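PDB 4ZGP: cell division cycle protein 123 from Schizosaccharomyces pombe, which acts as an ATP-dependent folding chaperone that binds the gamma subunit of eIF2 and lets it assemble with the alpha and beta subunits. Local coordinates for residues A[189-194]-A[208-213]; A[194-199]-A[245-250]; A[44-49]-A[253-258]. All blocks are in the same frame, centred on the assembly; numbering follows the deposited sequence. Where two conformers were deposited one is given.

Contact 1 (A[189-194]-A[208-213]). With ADP (adenosine-5'-diphosphate), chain C.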
loop_
_atom_site.group_PDB
_atom_site.type_symbol
_atom_site.label_atom_id
_atom_site.label_comp_id
_atom_site.label_asym_id
_atom_site.label_seq_id
_atom_site.Cartn_x
_atom_site.Cartn_y
_atom_site.Cartn_z
ATOM N N HIS A 189 -14.618 5.160 2.986
ATOM C CA HIS A 189 -15.212 5.851 1.847
ATOM C C HIS A 189 -14.166 5.953 0.740
ATOM O O HIS A 189 -13.182 6.660 0.893
ATOM C CB HIS A 189 -15.708 7.239 2.247
ATOM C CG HIS A 189 -16.666 7.851 1.267
ATOM N ND1 HIS A 189 -17.178 7.158 0.188
ATOM C CD2 HIS A 189 -17.226 9.083 1.219
ATOM C CE1 HIS A 189 -18.008 7.939 -0.485
ATOM N NE2 HIS A 189 -18.054 9.112 0.119
ATOM N N ALA A 190 -14.377 5.244 -0.363
ATOM C CA ALA A 190 -13.366 5.159 -1.413
ATOM C C ALA A 190 -12.979 6.531 -1.950
ATOM O O ALA A 190 -11.830 6.740 -2.371
ATOM C CB ALA A 190 -13.858 4.269 -2.554
ATOM N N SER A 191 -13.933 7.464 -1.929
ATOM C CA SER A 191 -13.746 8.765 -2.564
ATOM C C SER A 191 -13.055 9.781 -1.665
ATOM O O SER A 191 -12.802 10.898 -2.095
ATOM C CB SER A 191 -15.091 9.342 -3.028
ATOM O OG SER A 191 -15.698 8.530 -4.022
ATOM N N THR A 192 -12.772 9.432 -0.414
ATOM C CA THR A 192 -11.981 10.359 0.400
ATOM C C THR A 192 -10.600 9.760 0.691
ATOM O O THR A 192 -9.969 10.074 1.716
ATOM C CB THR A 192 -12.690 10.757 1.706
ATOM O OG1 THR A 192 -12.861 9.610 2.527
ATOM C CG2 THR A 192 -14.076 11.371 1.405
ATOM N N GLU A 193 -10.147 8.925 -0.237
ATOM C CA GLU A 193 -8.767 8.466 -0.210
ATOM C C GLU A 193 -7.982 9.186 -1.302
ATOM O O GLU A 193 -8.506 9.463 -2.386
ATOM C CB GLU A 193 -8.670 6.950 -0.381
ATOM C CG GLU A 193 -7.545 6.352 0.449
ATOM C CD GLU A 193 -6.984 5.073 -0.114
ATOM O OE1 GLU A 193 -7.747 4.311 -0.750
ATOM O OE2 GLU A 193 -5.774 4.843 0.084
ATOM N N PHE A 194 -6.728 9.506 -1.001
ATOM C CA PHE A 194 -5.916 10.276 -1.950
ATOM C C PHE A 194 -4.543 9.650 -2.118
ATOM O O PHE A 194 -4.038 8.990 -1.215
ATOM C CB PHE A 194 -5.748 11.735 -1.485
ATOM C CG PHE A 194 -7.044 12.465 -1.319
ATOM C CD1 PHE A 194 -7.623 13.122 -2.398
ATOM C CD2 PHE A 194 -7.708 12.454 -0.093
ATOM C CE1 PHE A 194 -8.852 13.790 -2.261
ATOM C CE2 PHE A 194 -8.939 13.139 0.058
ATOM C CZ PHE A 194 -9.499 13.803 -1.022
ATOM N N GLN A 208 -7.370 12.364 -6.046
ATOM C CA GLN A 208 -8.340 11.369 -5.644
ATOM C C GLN A 208 -7.883 9.971 -6.047
ATOM O O GLN A 208 -7.364 9.755 -7.157
ATOM C CB GLN A 208 -9.709 11.675 -6.253
ATOM C CG GLN A 208 -10.823 10.762 -5.769
ATOM C CD GLN A 208 -12.189 11.197 -6.259
ATOM O OE1 GLN A 208 -12.322 12.243 -6.895
ATOM N NE2 GLN A 208 -13.208 10.394 -5.967
ATOM N N ARG A 209 -8.096 9.004 -5.155
ATOM C CA ARG A 209 -7.564 7.668 -5.377
ATOM C C ARG A 209 -8.484 6.774 -6.195
ATOM O O ARG A 209 -8.013 5.937 -6.963
ATOM C CB ARG A 209 -7.250 7.006 -4.038
ATOM C CG ARG A 209 -5.778 6.986 -3.733
ATOM C CD ARG A 209 -5.186 5.606 -3.931
ATOM N NE ARG A 209 -5.020 4.928 -2.656
ATOM C CZ ARG A 209 -4.690 3.650 -2.522
ATOM N NH1 ARG A 209 -4.553 3.138 -1.312
ATOM N NH2 ARG A 209 -4.492 2.893 -3.592
ATOM N N ASP A 210 -9.793 6.957 -6.059
ATOM C CA ASP A 210 -10.733 6.110 -6.803
ATOM C C ASP A 210 -11.142 6.790 -8.096
ATOM O O ASP A 210 -10.602 7.841 -8.434
ATOM C CB ASP A 210 -11.968 5.799 -5.960
ATOM C CG ASP A 210 -12.813 7.016 -5.721
ATOM O OD1 ASP A 210 -12.223 8.098 -5.509
ATOM O OD2 ASP A 210 -14.058 6.902 -5.747
ATOM N N ASP A 211 -12.104 6.230 -8.824
ATOM C CA ASP A 211 -12.442 6.845 -10.109
ATOM C C ASP A 211 -13.879 7.346 -10.215
ATOM O O ASP A 211 -14.403 7.524 -11.310
ATOM C CB ASP A 211 -12.147 5.879 -11.266
ATOM C CG ASP A 211 -12.601 4.467 -10.984
ATOM O OD1 ASP A 211 -13.630 4.296 -10.293
ATOM O OD2 ASP A 211 -11.928 3.522 -11.459
ATOM N N ASN A 212 -14.510 7.620 -9.079
ATOM C CA ASN A 212 -15.858 8.163 -9.120
ATOM C C ASN A 212 -15.893 9.606 -8.678
ATOM O O ASN A 212 -15.284 9.978 -7.677
ATOM C CB ASN A 212 -16.801 7.320 -8.267
ATOM C CG ASN A 212 -17.019 5.940 -8.849
ATOM O OD1 ASN A 212 -17.566 5.801 -9.944
ATOM N ND2 ASN A 212 -16.581 4.908 -8.127
ATOM N N TYR A 213 -16.593 10.415 -9.457
ATOM C CA TYR A 213 -16.817 11.807 -9.135
ATOM C C TYR A 213 -17.477 11.920 -7.765
ATOM O O TYR A 213 -18.302 11.092 -7.401
ATOM C CB TYR A 213 -17.677 12.452 -10.215
ATOM C CG TYR A 213 -18.209 13.809 -9.856
ATOM C CD1 TYR A 213 -17.396 14.935 -9.917
ATOM C CD2 TYR A 213 -19.536 13.969 -9.466
ATOM C CE1 TYR A 213 -17.888 16.186 -9.585
ATOM C CE2 TYR A 213 -20.034 15.207 -9.132
ATOM C CZ TYR A 213 -19.213 16.310 -9.200
ATOM O OH TYR A 213 -19.720 17.542 -8.872
HETATM P PB ADP C . -1.963 -0.110 -2.544
HETATM O O1B ADP C . -1.132 1.055 -2.029
HETATM O O2B ADP C . -1.140 -1.312 -2.968
HETATM O O3B ADP C . -3.044 0.370 -3.490
HETATM P PA ADP C . -3.451 0.071 -0.064
HETATM O O1A ADP C . -3.165 1.541 -0.247
HETATM O O2A ADP C . -3.120 -0.673 1.219
HETATM O O3A ADP C . -2.745 -0.746 -1.267
HETATM O "O5'" ADP C . -5.021 -0.123 -0.338
HETATM C "C5'" ADP C . -5.532 -0.649 -1.563
HETATM C "C4'" ADP C . -7.030 -0.412 -1.490
HETATM O "O4'" ADP C . -7.612 -1.350 -0.583
HETATM C "C3'" ADP C . -7.324 0.970 -0.930
HETATM O "O3'" ADP C . -7.644 1.893 -1.976
HETATM C "C2'" ADP C . -8.491 0.775 0.015
HETATM O "O2'" ADP C . -9.723 1.157 -0.603
HETATM C "C1'" ADP C . -8.529 -0.710 0.311
HETATM N N9 ADP C . -8.055 -0.898 1.705
HETATM C C8 ADP C . -6.764 -0.853 2.101
HETATM N N7 ADP C . -6.663 -1.062 3.443
HETATM C C5 ADP C . -7.914 -1.246 3.923
HETATM C C6 ADP C . -8.512 -1.523 5.250
HETATM N N6 ADP C . -7.707 -1.638 6.339
HETATM N N1 ADP C . -9.863 -1.652 5.329
HETATM C C2 ADP C . -10.637 -1.542 4.226
HETATM N N3 ADP C . -10.161 -1.293 2.988
HETATM C C4 ADP C . -8.827 -1.140 2.774
HETATM O O HOH W 1 -18.199 8.804 -4.962
#

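Contact 2 (A[194-199]-A[245-250]). With ADP (adenosine-5'-diphosphate), chain C.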
loop_
_atom_site.group_PDB
_atom_site.type_symbol
_atom_site.label_atom_id
_atom_site.label_comp_id
_atom_site.label_asym_id
_atom_site.label_seq_id
_atom_site.Cartn_x
_atom_site.Cartn_y
_atom_site.Cartn_z
ATOM N N PHE A 194 -6.728 9.506 -1.001
ATOM C CA PHE A 194 -5.916 10.276 -1.950
ATOM C C PHE A 194 -4.543 9.650 -2.118
ATOM O O PHE A 194 -4.038 8.990 -1.215
ATOM C CB PHE A 194 -5.748 11.735 -1.485
ATOM C CG PHE A 194 -7.044 12.465 -1.319
ATOM C CD1 PHE A 194 -7.623 13.122 -2.398
ATOM C CD2 PHE A 194 -7.708 12.454 -0.093
ATOM C CE1 PHE A 194 -8.852 13.790 -2.261
ATOM C CE2 PHE A 194 -8.939 13.139 0.058
ATOM C CZ PHE A 194 -9.499 13.803 -1.022
ATOM N N ARG A 195 -3.929 9.909 -3.265
ATOM C CA ARG A 195 -2.552 9.510 -3.492
ATOM C C ARG A 195 -1.716 10.777 -3.622
ATOM O O ARG A 195 -2.087 11.678 -4.361
ATOM C CB ARG A 195 -2.439 8.645 -4.738
ATOM C CG ARG A 195 -0.996 8.299 -5.093
ATOM C CD ARG A 195 -0.902 7.003 -5.884
ATOM N NE ARG A 195 -1.219 5.831 -5.069
ATOM C CZ ARG A 195 -1.150 4.580 -5.507
ATOM N NH1 ARG A 195 -0.804 4.343 -6.766
ATOM N NH2 ARG A 195 -1.429 3.558 -4.684
ATOM N N CYS A 196 -0.593 10.827 -2.903
ATOM C CA CYS A 196 0.111 12.080 -2.627
ATOM C C CYS A 196 1.575 11.920 -2.984
ATOM O O CYS A 196 2.262 11.000 -2.531
ATOM C CB CYS A 196 -0.037 12.482 -1.158
ATOM S SG CYS A 196 -1.758 12.423 -0.545
ATOM N N PHE A 197 2.055 12.843 -3.799
ATOM C CA PHE A 197 3.340 12.689 -4.434
ATOM C C PHE A 197 4.314 13.691 -3.841
ATOM O O PHE A 197 4.015 14.880 -3.720
ATOM C CB PHE A 197 3.193 12.883 -5.951
ATOM C CG PHE A 197 2.267 11.895 -6.591
ATOM C CD1 PHE A 197 0.903 12.143 -6.665
ATOM C CD2 PHE A 197 2.758 10.729 -7.141
ATOM C CE1 PHE A 197 0.053 11.223 -7.272
ATOM C CE2 PHE A 197 1.910 9.811 -7.743
ATOM C CZ PHE A 197 0.564 10.056 -7.813
ATOM N N VAL A 198 5.473 13.183 -3.445
ATOM C CA VAL A 198 6.436 13.943 -2.693
ATOM C C VAL A 198 7.770 13.931 -3.421
ATOM O O VAL A 198 8.269 12.877 -3.777
ATOM C CB VAL A 198 6.643 13.356 -1.272
ATOM C CG1 VAL A 198 7.708 14.140 -0.538
ATOM C CG2 VAL A 198 5.333 13.355 -0.489
ATOM N N LYS A 199 8.341 15.112 -3.633
ATOM C CA LYS A 199 9.636 15.208 -4.299
ATOM C C LYS A 199 10.477 16.235 -3.562
ATOM O O LYS A 199 9.996 17.324 -3.249
ATOM C CB LYS A 199 9.471 15.596 -5.772
ATOM C CG LYS A 199 10.787 15.684 -6.525
ATOM C CD LYS A 199 10.625 16.443 -7.834
ATOM C CE LYS A 199 9.919 15.596 -8.842
ATOM N NZ LYS A 199 9.930 16.198 -10.224
ATOM N N PHE A 245 2.640 8.636 -0.982
ATOM C CA PHE A 245 1.914 8.073 0.164
ATOM C C PHE A 245 0.418 8.151 -0.071
ATOM O O PHE A 245 -0.060 9.077 -0.715
ATOM C CB PHE A 245 2.343 8.740 1.501
ATOM C CG PHE A 245 1.977 10.201 1.674
ATOM C CD1 PHE A 245 2.787 11.207 1.185
ATOM C CD2 PHE A 245 0.889 10.569 2.449
ATOM C CE1 PHE A 245 2.469 12.551 1.409
ATOM C CE2 PHE A 245 0.566 11.907 2.679
ATOM C CZ PHE A 245 1.343 12.897 2.155
ATOM N N ASP A 246 -0.312 7.122 0.385
ATOM C CA ASP A 246 -1.765 7.098 0.231
ATOM C C ASP A 246 -2.379 7.488 1.558
ATOM O O ASP A 246 -1.865 7.117 2.614
ATOM C CB ASP A 246 -2.279 5.715 -0.205
ATOM C CG ASP A 246 -1.852 5.354 -1.623
ATOM O OD1 ASP A 246 -1.522 6.269 -2.406
ATOM O OD2 ASP A 246 -1.832 4.160 -1.951
ATOM N N VAL A 247 -3.449 8.272 1.512
ATOM C CA VAL A 247 -4.082 8.741 2.739
ATOM C C VAL A 247 -5.584 8.566 2.683
ATOM O O VAL A 247 -6.178 8.665 1.627
ATOM C CB VAL A 247 -3.787 10.213 3.005
ATOM C CG1 VAL A 247 -2.362 10.372 3.299
ATOM C CG2 VAL A 247 -4.190 11.072 1.811
ATOM N N TYR A 248 -6.169 8.277 3.838
ATOM C CA TYR A 248 -7.611 8.202 3.972
ATOM C C TYR A 248 -8.028 9.318 4.924
ATOM O O TYR A 248 -7.531 9.408 6.044
ATOM C CB TYR A 248 -8.046 6.841 4.508
ATOM C CG TYR A 248 -9.543 6.767 4.739
ATOM C CD1 TYR A 248 -10.433 7.034 3.712
ATOM C CD2 TYR A 248 -10.055 6.401 5.982
ATOM C CE1 TYR A 248 -11.822 6.965 3.922
ATOM C CE2 TYR A 248 -11.444 6.313 6.198
ATOM C CZ TYR A 248 -12.315 6.601 5.166
ATOM O OH TYR A 248 -13.688 6.527 5.374
ATOM N N ILE A 249 -8.919 10.191 4.476
ATOM C CA ILE A 249 -9.297 11.335 5.298
ATOM C C ILE A 249 -10.759 11.198 5.651
ATOM O O ILE A 249 -11.607 11.103 4.785
ATOM C CB ILE A 249 -9.018 12.671 4.588
ATOM C CG1 ILE A 249 -7.515 12.787 4.316
ATOM C CG2 ILE A 249 -9.476 13.850 5.465
ATOM C CD1 ILE A 249 -7.081 14.053 3.567
ATOM N N HIS A 250 -11.037 11.151 6.942
ATOM C CA HIS A 250 -12.378 10.858 7.401
ATOM C C HIS A 250 -12.625 11.661 8.668
ATOM O O HIS A 250 -11.830 11.611 9.598
ATOM C CB HIS A 250 -12.540 9.359 7.651
ATOM C CG HIS A 250 -13.909 8.966 8.105
ATOM N ND1 HIS A 250 -15.007 8.997 7.272
ATOM C CD2 HIS A 250 -14.357 8.514 9.301
ATOM C CE1 HIS A 250 -16.075 8.589 7.938
ATOM N NE2 HIS A 250 -15.706 8.294 9.172
HETATM P PB ADP C . -1.963 -0.110 -2.544
HETATM O O1B ADP C . -1.132 1.055 -2.029
HETATM O O2B ADP C . -1.140 -1.312 -2.968
HETATM O O3B ADP C . -3.044 0.370 -3.490
HETATM P PA ADP C . -3.451 0.071 -0.064
HETATM O O1A ADP C . -3.165 1.541 -0.247
HETATM O O2A ADP C . -3.120 -0.673 1.219
HETATM O O3A ADP C . -2.745 -0.746 -1.267
HETATM O "O5'" ADP C . -5.021 -0.123 -0.338
HETATM C "C5'" ADP C . -5.532 -0.649 -1.563
HETATM C "C4'" ADP C . -7.030 -0.412 -1.490
HETATM O "O4'" ADP C . -7.612 -1.350 -0.583
HETATM C "C3'" ADP C . -7.324 0.970 -0.930
HETATM O "O3'" ADP C . -7.644 1.893 -1.976
HETATM C "C2'" ADP C . -8.491 0.775 0.015
HETATM O "O2'" ADP C . -9.723 1.157 -0.603
HETATM C "C1'" ADP C . -8.529 -0.710 0.311
HETATM N N9 ADP C . -8.055 -0.898 1.705
HETATM C C8 ADP C . -6.764 -0.853 2.101
HETATM N N7 ADP C . -6.663 -1.062 3.443
HETATM C C5 ADP C . -7.914 -1.246 3.923
HETATM C C6 ADP C . -8.512 -1.523 5.250
HETATM N N6 ADP C . -7.707 -1.638 6.339
HETATM N N1 ADP C . -9.863 -1.652 5.329
HETATM C C2 ADP C . -10.637 -1.542 4.226
HETATM N N3 ADP C . -10.161 -1.293 2.988
HETATM C C4 ADP C . -8.827 -1.140 2.774
#

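Contact 3 (A[44-49]-A[253-258]). With ADP (adenosine-5'-diphosphate), chain C.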
loop_
_atom_site.group_PDB
_atom_site.type_symbol
_atom_site.label_atom_id
_atom_site.label_comp_id
_atom_site.label_asym_id
_atom_site.label_seq_id
_atom_site.Cartn_x
_atom_site.Cartn_y
_atom_site.Cartn_z
ATOM N N LEU A 44 -0.083 6.957 13.143
ATOM C CA LEU A 44 -0.754 7.663 12.039
ATOM C C LEU A 44 -1.542 6.741 11.120
ATOM O O LEU A 44 -2.233 7.198 10.213
ATOM C CB LEU A 44 0.287 8.421 11.198
ATOM C CG LEU A 44 1.309 9.266 11.965
ATOM C CD1 LEU A 44 2.429 9.695 11.022
ATOM C CD2 LEU A 44 0.657 10.488 12.574
ATOM N N THR A 45 -1.462 5.443 11.367
ATOM C CA THR A 45 -1.889 4.461 10.382
ATOM C C THR A 45 -2.802 3.451 11.064
ATOM O O THR A 45 -2.668 3.197 12.265
ATOM C CB THR A 45 -0.650 3.764 9.718
ATOM O OG1 THR A 45 -1.057 2.932 8.623
ATOM C CG2 THR A 45 0.077 2.924 10.728
ATOM N N PRO A 46 -3.767 2.910 10.322
ATOM C CA PRO A 46 -4.692 1.984 10.991
ATOM C C PRO A 46 -3.990 0.749 11.532
ATOM O O PRO A 46 -2.974 0.291 10.996
ATOM C CB PRO A 46 -5.681 1.625 9.885
ATOM C CG PRO A 46 -5.644 2.822 8.946
ATOM C CD PRO A 46 -4.180 3.190 8.937
ATOM N N LYS A 47 -4.529 0.216 12.626
ATOM C CA LYS A 47 -3.879 -0.892 13.312
ATOM C C LYS A 47 -3.614 -2.095 12.406
ATOM O O LYS A 47 -4.419 -2.429 11.525
ATOM C CB LYS A 47 -4.732 -1.332 14.515
ATOM C CG LYS A 47 -4.060 -2.369 15.398
ATOM C CD LYS A 47 -4.927 -2.694 16.622
ATOM C CE LYS A 47 -4.197 -3.618 17.600
ATOM N NZ LYS A 47 -5.152 -4.326 18.506
ATOM N N ALA A 48 -2.487 -2.749 12.636
ATOM C CA ALA A 48 -2.099 -3.899 11.830
ATOM C C ALA A 48 -1.202 -4.833 12.617
ATOM O O ALA A 48 -0.568 -4.422 13.595
ATOM C CB ALA A 48 -1.388 -3.439 10.525
ATOM N N LYS A 49 -1.166 -6.098 12.209
ATOM C CA LYS A 49 -0.211 -7.057 12.757
ATOM C C LYS A 49 0.681 -7.544 11.650
ATOM O O LYS A 49 0.238 -7.732 10.514
ATOM C CB LYS A 49 -0.911 -8.262 13.407
ATOM C CG LYS A 49 -1.814 -7.906 14.572
ATOM C CD LYS A 49 -1.016 -7.666 15.845
ATOM C CE LYS A 49 -1.930 -7.389 17.033
ATOM N NZ LYS A 49 -1.164 -7.209 18.304
ATOM N N ARG A 253 -9.742 13.820 10.022
ATOM C CA ARG A 253 -8.571 13.078 10.458
ATOM C C ARG A 253 -7.961 12.333 9.279
ATOM O O ARG A 253 -8.653 11.583 8.578
ATOM C CB ARG A 253 -8.936 12.089 11.561
ATOM C CG ARG A 253 -7.748 11.328 12.120
ATOM C CD ARG A 253 -8.144 10.553 13.370
ATOM N NE ARG A 253 -7.001 9.874 13.972
ATOM C CZ ARG A 253 -7.062 9.146 15.082
ATOM N NH1 ARG A 253 -8.219 8.995 15.723
ATOM N NH2 ARG A 253 -5.964 8.567 15.552
ATOM N N ALA A 254 -6.663 12.527 9.082
ATOM C CA ALA A 254 -5.954 11.873 7.996
ATOM C C ALA A 254 -5.272 10.622 8.530
ATOM O O ALA A 254 -4.673 10.637 9.611
ATOM C CB ALA A 254 -4.941 12.829 7.363
ATOM N N TRP A 255 -5.422 9.525 7.799
ATOM C CA TRP A 255 -4.764 8.280 8.129
ATOM C C TRP A 255 -3.798 7.915 7.028
ATOM O O TRP A 255 -4.188 7.861 5.873
ATOM C CB TRP A 255 -5.777 7.149 8.268
ATOM C CG TRP A 255 -6.759 7.381 9.333
ATOM C CD1 TRP A 255 -7.901 8.132 9.255
ATOM C CD2 TRP A 255 -6.703 6.860 10.658
ATOM N NE1 TRP A 255 -8.552 8.120 10.465
ATOM C CE2 TRP A 255 -7.847 7.332 11.340
ATOM C CE3 TRP A 255 -5.800 6.028 11.337
ATOM C CZ2 TRP A 255 -8.110 7.006 12.674
ATOM C CZ3 TRP A 255 -6.066 5.701 12.660
ATOM C CH2 TRP A 255 -7.211 6.193 13.315
ATOM N N LEU A 256 -2.558 7.613 7.387
ATOM C CA LEU A 256 -1.617 7.068 6.407
ATOM C C LEU A 256 -2.005 5.646 6.023
ATOM O O LEU A 256 -2.170 4.802 6.888
ATOM C CB LEU A 256 -0.194 7.098 6.983
ATOM C CG LEU A 256 0.895 6.480 6.109
ATOM C CD1 LEU A 256 1.149 7.359 4.870
ATOM C CD2 LEU A 256 2.192 6.334 6.912
ATOM N N ILE A 257 -2.141 5.355 4.734
ATOM C CA ILE A 257 -2.553 4.016 4.317
ATOM C C ILE A 257 -1.404 3.216 3.710
ATOM O O ILE A 257 -1.275 2.017 3.949
ATOM C CB ILE A 257 -3.733 4.091 3.309
ATOM C CG1 ILE A 257 -4.930 4.787 3.966
ATOM C CG2 ILE A 257 -4.111 2.711 2.783
ATOM C CD1 ILE A 257 -5.476 4.040 5.199
ATOM N N ASP A 258 -0.537 3.878 2.943
ATOM C CA ASP A 258 0.559 3.144 2.322
ATOM C C ASP A 258 1.632 4.132 1.895
ATOM O O ASP A 258 1.367 5.324 1.784
ATOM C CB ASP A 258 0.065 2.338 1.111
ATOM C CG ASP A 258 1.003 1.181 0.734
ATOM O OD1 ASP A 258 1.938 0.841 1.487
ATOM O OD2 ASP A 258 0.784 0.586 -0.330
HETATM P PB ADP C . -1.963 -0.110 -2.544
HETATM O O1B ADP C . -1.132 1.055 -2.029
HETATM O O2B ADP C . -1.140 -1.312 -2.968
HETATM O O3B ADP C . -3.044 0.370 -3.490
HETATM P PA ADP C . -3.451 0.071 -0.064
HETATM O O1A ADP C . -3.165 1.541 -0.247
HETATM O O2A ADP C . -3.120 -0.673 1.219
HETATM O O3A ADP C . -2.745 -0.746 -1.267
HETATM O "O5'" ADP C . -5.021 -0.123 -0.338
HETATM C "C5'" ADP C . -5.532 -0.649 -1.563
HETATM C "C4'" ADP C . -7.030 -0.412 -1.490
HETATM O "O4'" ADP C . -7.612 -1.350 -0.583
HETATM C "C3'" ADP C . -7.324 0.970 -0.930
HETATM O "O3'" ADP C . -7.644 1.893 -1.976
HETATM C "C2'" ADP C . -8.491 0.775 0.015
HETATM O "O2'" ADP C . -9.723 1.157 -0.603
HETATM C "C1'" ADP C . -8.529 -0.710 0.311
HETATM N N9 ADP C . -8.055 -0.898 1.705
HETATM C C8 ADP C . -6.764 -0.853 2.101
HETATM N N7 ADP C . -6.663 -1.062 3.443
HETATM C C5 ADP C . -7.914 -1.246 3.923
HETATM C C6 ADP C . -8.512 -1.523 5.250
HETATM N N6 ADP C . -7.707 -1.638 6.339
HETATM N N1 ADP C . -9.863 -1.652 5.329
HETATM C C2 ADP C . -10.637 -1.542 4.226
HETATM N N3 ADP C . -10.161 -1.293 2.988
HETATM C C4 ADP C . -8.827 -1.140 2.774
#

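Contact 1 (A[189-194]-A[208-213])
Arg209 lays its CG against the carbonyl carbon of Phe194, 3.4 Å from CG to C, while its backbone N donates to Glu193 O at 2.8 Å. From there the chain bends at both chi2 and chi3 and brings the guanidinium to the Glu193 carboxylate. Both side chains were deposited in two conformers, so the details are tentative: in the pair given, NH1 approaches OE2 on its syn lone pair in a salt bridge, NE adds a weak bond to the same oxygen, and the two planes stand 70° apart. In the same conformers the other oxygen, Glu193 OE1, accepts from the ribose O3' of ADP at 2.7 Å, and Arg209 NH2 donates to the beta-phosphate O3B at 2.9 Å. This is the nucleotide pocket of an ATP-grasp fold, at the open end of the hairpin of strands 193-199 and 202-208. Farther from ADP, Ser191 OG donates to Asp210 OD2 at 2.9 Å, 29° out of the carboxylate plane. Gln208 NE2 donates soundly to Asn212 O; its approach to Asp210 OD1 is unusually short and doubtful. A water donates to Ser191 OG at 2.7 Å; Ser191 O is buried without a partner.

Contact 2 (A[194-199]-A[245-250])
Arg195 and Asp246 run side by side toward the phosphates of ADP and join through a side-on, two-bond salt bridge. NE donates to Asp246 OD1 at 2.7 Å and NH2 to OD2 at 2.8 Å; each carboxylate oxygen uses its syn lone pair, and the two flat groups are nearly coplanar, 3° apart. Arg195 reaches this pose with CG anti to the backbone N (chi1 175°) and a bend at chi3 that turns NE onto the acid. The paired bonds fix the guanidinium's rotation. Asp246 OD2 ends 3.2 Å from the beta-phosphate oxygen O1B, and in the conformer given Arg209 NH1 forms a further salt bridge with Asp246 OD2. Arg195 NH1 is hydrogen-bonded to Asp267 O. Behind these groups lies the central sheet of the ATP-grasp domain, where strands 193-199 and 243-250 run antiparallel. Arg195 and Asp246 form a non-hydrogen-bonded pair, flanked by two hydrogen-bonded ones, Phe194 with Val247 and Cys196 with Phe245. The opposite face is apolar. Cys196 CB sits over the Phe245 ring in a CH-pi contact, 3.6 Å from the centroid, with SG above the same face. Val198 CG2 comes instead to the ring's edge, 3.5 Å from CE1, so the ring is met over one face and at one edge. In the conformer given for Val247, its CG2 also touches Cys196 SG, and Phe194 crosses Ile249 at about a right angle, CD2 to CD1 at 4.0 Å. Helix 221-233 covers this face, Ile228 meeting Cys196 and Leu231 meeting Val247.

Contact 3 (A[44-49]-A[253-258])
Ile257 reaches Pro46 with one branch and ADP with the other. Its CB points away from the 44-49 segment, and the side chain forks there. CG2 passes toward the alpha-phosphate and stops 3.4 Å from O1A of ADP. CG1 packs beside the backbone N of Tyr248, and a chi2 of -62° swings CD1 back to the proline, 3.9 Å from Pro46 CG, the two side chains crossing at about a right angle. The same Pro46 CG lies 4.0 Å from Trp255 CE3, so the proline touches both isoleucine and indole, while its CD rests on Leu256 O at 3.3 Å. Two hydrogen bonds fasten the loop to the strand. Leu256 N donates to Leu44 O at 2.9 Å, and Thr45 OG1 donates to Leu256 O at 2.8 Å; both donors approach about 31° out of the carbonyl plane. A chi1 of -172° points Thr45 OG1 at that strand carbonyl. Trp255 turns the edge of its indole to the Thr45 carbonyl carbon, and Arg253 NE lies over one of its faces. At Ile257 and Asp258, the end of the contact, the strand has a classic beta bulge, both facing Asp246. Asp258 binds the nucleotide, probably contributes to a magnesium site, and has a salt bridge to Lys115. The contact lies between strand 243-250, which pairs with 253-261, and helix 34-40, whose Trp37 and Tyr38 pack on Thr45, just before strand 48-51 joins the other sheet beside strand 180-184.

From the N terminus, residues 44-49 come first and wait 203 residues for residues 253-258 of strand 253-261, so contact 3 closes by far the longest loop and encloses both others. Inside it, contact 1 ties 189-194 to 208-213 after a hairpin of strands, and contact 2 joins 194-199 to 245-250 after strand 202-208 and helices 216-219 and 221-233. Their segments alternate, so contacts 1 and 2 cross; they share Phe194. Strand 243-250 then turns straight into 253-261, with Tyr248 O probably accepting from Trp255 N. Contacts 1 and 2 tie the five-stranded sheet together, and contact 3 connects it to the segment leading into the three-stranded one; all three touch ADP.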